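PDB 3FXH: integron gene cassette protein HFX_CASS2 from Uncultured bacterium, which is of unknown function but is a helical, probably dimeric product of a mobile integron gene cassette recovered from a sewage outfall metagenome. Local coordinates for residues V31-R36 against I74-L79. Numbering follows the deposited sequence.
Sequences VHEIIR and IKLYYL
Glu-33 and Leu-76 set the backbone spacing, their CA atoms 7.0 Å apart where helix 24-43 passes the irregular chain 74-79. Glu-33 reaches straight out from the helix, its CG anti to the backbone N (chi1 162°), and puts its carboxylate against a run of backbone amides. Glu-33 OE1 takes the N-H of Tyr-78 N at 2.8 Å on its syn side, and a weak, longer bond comes from Leu-79 N. Glu-33 OE2 accepts Tyr-77 N, also syn and 2.8 Å away, over a rather bent N-H...O angle of 137°. On the anti side of Glu-33 OE2, Arg-36 NH2 closes a salt bridge at 3.0 Å, arriving from the same face of the carboxylate as Tyr-77 N. A bend at chi3 of Arg-36 (76°) brings Arg-36 NH2 round to bond Lys-75 O as well, which lies at the guanidinium edge and in its plane, 2.9 Å off. An alanine in place of Glu-33 would probably leave the amides of Tyr-77 and Tyr-78 without their acceptor and Arg-36 without this counter-charge. One residue along the helix, Ile-34 CD1 lies 3.6 Å from Leu-79 CD1, the two side chains crossing at about a right angle beside Ile-94 of helix 88-102. One helical carboxylate gripping successive main-chain N-H groups thus pins the connection between helices 62-69 and 88-102 onto helix 24-43 of this all-helical fold.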
loop_
_atom_site.group_PDB
_atom_site.type_symbol
_atom_site.label_atom_id
_atom_site.label_comp_id
_atom_site.label_asym_id
_atom_site.label_seq_id
_atom_site.Cartn_x
_atom_site.Cartn_y
_atom_site.Cartn_z
ATOM N N VAL A 31 -5.760 1.652 -8.931
ATOM C CA VAL A 31 -5.466 0.891 -7.710
ATOM C C VAL A 31 -4.405 1.603 -6.881
ATOM O O VAL A 31 -4.482 1.631 -5.656
ATOM C CB VAL A 31 -5.044 -0.592 -8.013
ATOM C CG1 VAL A 31 -4.514 -1.269 -6.750
ATOM C CG2 VAL A 31 -6.218 -1.382 -8.564
ATOM N N HIS A 32 -3.420 2.204 -7.540
ATOM C CA HIS A 32 -2.442 3.025 -6.821
ATOM C C HIS A 32 -3.168 4.186 -6.140
ATOM O O HIS A 32 -2.844 4.565 -5.017
ATOM C CB HIS A 32 -1.348 3.557 -7.769
ATOM C CG HIS A 32 -0.278 2.555 -8.084
ATOM N ND1 HIS A 32 1.060 2.881 -8.129
ATOM C CD2 HIS A 32 -0.352 1.232 -8.369
ATOM C CE1 HIS A 32 1.762 1.806 -8.442
ATOM N NE2 HIS A 32 0.932 0.792 -8.590
ATOM N N GLU A 33 -4.167 4.729 -6.821
ATOM C CA GLU A 33 -4.984 5.793 -6.260
ATOM C C GLU A 33 -5.783 5.343 -5.036
ATOM O O GLU A 33 -5.919 6.084 -4.058
ATOM C CB GLU A 33 -5.931 6.353 -7.323
ATOM C CG GLU A 33 -7.080 7.131 -6.746
ATOM C CD GLU A 33 -7.741 8.018 -7.778
ATOM O OE1 GLU A 33 -8.841 7.678 -8.249
ATOM O OE2 GLU A 33 -7.145 9.056 -8.122
ATOM N N ILE A 34 -6.347 4.144 -5.094
ATOM C CA ILE A 34 -7.050 3.636 -3.928
ATOM C C ILE A 34 -6.114 3.553 -2.734
ATOM O O ILE A 34 -6.454 3.991 -1.641
ATOM C CB ILE A 34 -7.659 2.253 -4.178
ATOM C CG1 ILE A 34 -8.807 2.363 -5.184
ATOM C CG2 ILE A 34 -8.166 1.655 -2.867
ATOM C CD1 ILE A 34 -9.212 1.014 -5.799
ATOM N N ILE A 35 -4.944 2.961 -2.937
ATOM C CA ILE A 35 -3.984 2.835 -1.843
ATOM C C ILE A 35 -3.654 4.205 -1.256
ATOM O O ILE A 35 -3.702 4.395 -0.040
ATOM C CB ILE A 35 -2.703 2.076 -2.267
ATOM C CG1 ILE A 35 -3.059 0.632 -2.648
ATOM C CG2 ILE A 35 -1.653 2.131 -1.131
ATOM C CD1 ILE A 35 -1.863 -0.222 -3.119
ATOM N N ARG A 36 -3.357 5.167 -2.118
ATOM C CA ARG A 36 -3.075 6.540 -1.668
ATOM C C ARG A 36 -4.205 7.127 -0.814
ATOM O O ARG A 36 -3.962 7.662 0.256
ATOM C CB ARG A 36 -2.803 7.459 -2.869
ATOM C CG ARG A 36 -2.572 8.928 -2.493
ATOM C CD ARG A 36 -2.647 9.840 -3.710
ATOM N NE ARG A 36 -4.029 10.055 -4.142
ATOM C CZ ARG A 36 -4.462 9.858 -5.383
ATOM N NH1 ARG A 36 -3.626 9.428 -6.312
ATOM N NH2 ARG A 36 -5.727 10.094 -5.694
ATOM N N ILE A 74 -12.044 12.907 0.122
ATOM C CA ILE A 74 -11.419 11.909 -0.758
ATOM C C ILE A 74 -11.184 12.453 -2.165
ATOM O O ILE A 74 -12.042 13.138 -2.722
ATOM C CB ILE A 74 -12.238 10.582 -0.814
ATOM C CG1 ILE A 74 -11.342 9.408 -1.234
ATOM C CG2 ILE A 74 -13.467 10.706 -1.735
ATOM C CD1 ILE A 74 -11.956 8.053 -0.947
ATOM N N LYS A 75 -10.010 12.153 -2.719
ATOM C CA LYS A 75 -9.640 12.603 -4.068
ATOM C C LYS A 75 -9.489 11.414 -4.996
ATOM O O LYS A 75 -8.502 10.678 -4.900
ATOM C CB LYS A 75 -8.324 13.382 -4.054
ATOM C CG LYS A 75 -8.409 14.742 -3.402
ATOM C CD LYS A 75 -7.164 15.562 -3.693
ATOM C CE LYS A 75 -7.352 17.014 -3.281
ATOM N NZ LYS A 75 -6.141 17.823 -3.601
ATOM N N LEU A 76 -10.459 11.235 -5.893
ATOM C CA LEU A 76 -10.471 10.090 -6.795
ATOM C C LEU A 76 -10.507 10.507 -8.257
ATOM O O LEU A 76 -11.578 10.643 -8.843
ATOM C CB LEU A 76 -11.665 9.191 -6.489
ATOM C CG LEU A 76 -11.635 8.555 -5.097
ATOM C CD1 LEU A 76 -13.029 8.146 -4.654
ATOM C CD2 LEU A 76 -10.661 7.386 -5.047
ATOM N N TYR A 77 -9.337 10.689 -8.857
ATOM C CA TYR A 77 -9.286 11.098 -10.255
ATOM C C TYR A 77 -9.738 9.980 -11.192
ATOM O O TYR A 77 -10.288 10.241 -12.261
ATOM C CB TYR A 77 -7.893 11.602 -10.625
ATOM C CG TYR A 77 -7.501 12.841 -9.858
ATOM C CD1 TYR A 77 -7.918 14.098 -10.273
ATOM C CD2 TYR A 77 -6.732 12.754 -8.702
ATOM C CE1 TYR A 77 -7.574 15.232 -9.570
ATOM C CE2 TYR A 77 -6.381 13.889 -7.993
ATOM C CZ TYR A 77 -6.806 15.123 -8.433
ATOM O OH TYR A 77 -6.458 16.255 -7.737
ATOM N N TYR A 78 -9.511 8.736 -10.785
ATOM C CA TYR A 78 -9.926 7.600 -11.602
ATOM C C TYR A 78 -11.291 7.032 -11.230
ATOM O O TYR A 78 -12.055 6.629 -12.104
ATOM C CB TYR A 78 -8.879 6.486 -11.546
ATOM C CG TYR A 78 -7.592 6.852 -12.235
ATOM C CD1 TYR A 78 -6.567 7.479 -11.539
ATOM C CD2 TYR A 78 -7.399 6.580 -13.585
ATOM C CE1 TYR A 78 -5.387 7.827 -12.164
ATOM C CE2 TYR A 78 -6.218 6.924 -14.219
ATOM C CZ TYR A 78 -5.218 7.545 -13.503
ATOM O OH TYR A 78 -4.036 7.885 -14.114
ATOM N N LEU A 79 -11.598 6.996 -9.934
ATOM C CA LEU A 79 -12.725 6.197 -9.456
ATOM C C LEU A 79 -13.995 6.985 -9.109
ATOM O O LEU A 79 -15.004 6.394 -8.723
ATOM C CB LEU A 79 -12.289 5.313 -8.288
ATOM C CG LEU A 79 -11.171 4.359 -8.734
ATOM C CD1 LEU A 79 -10.342 3.890 -7.567
ATOM C CD2 LEU A 79 -11.737 3.181 -9.518
#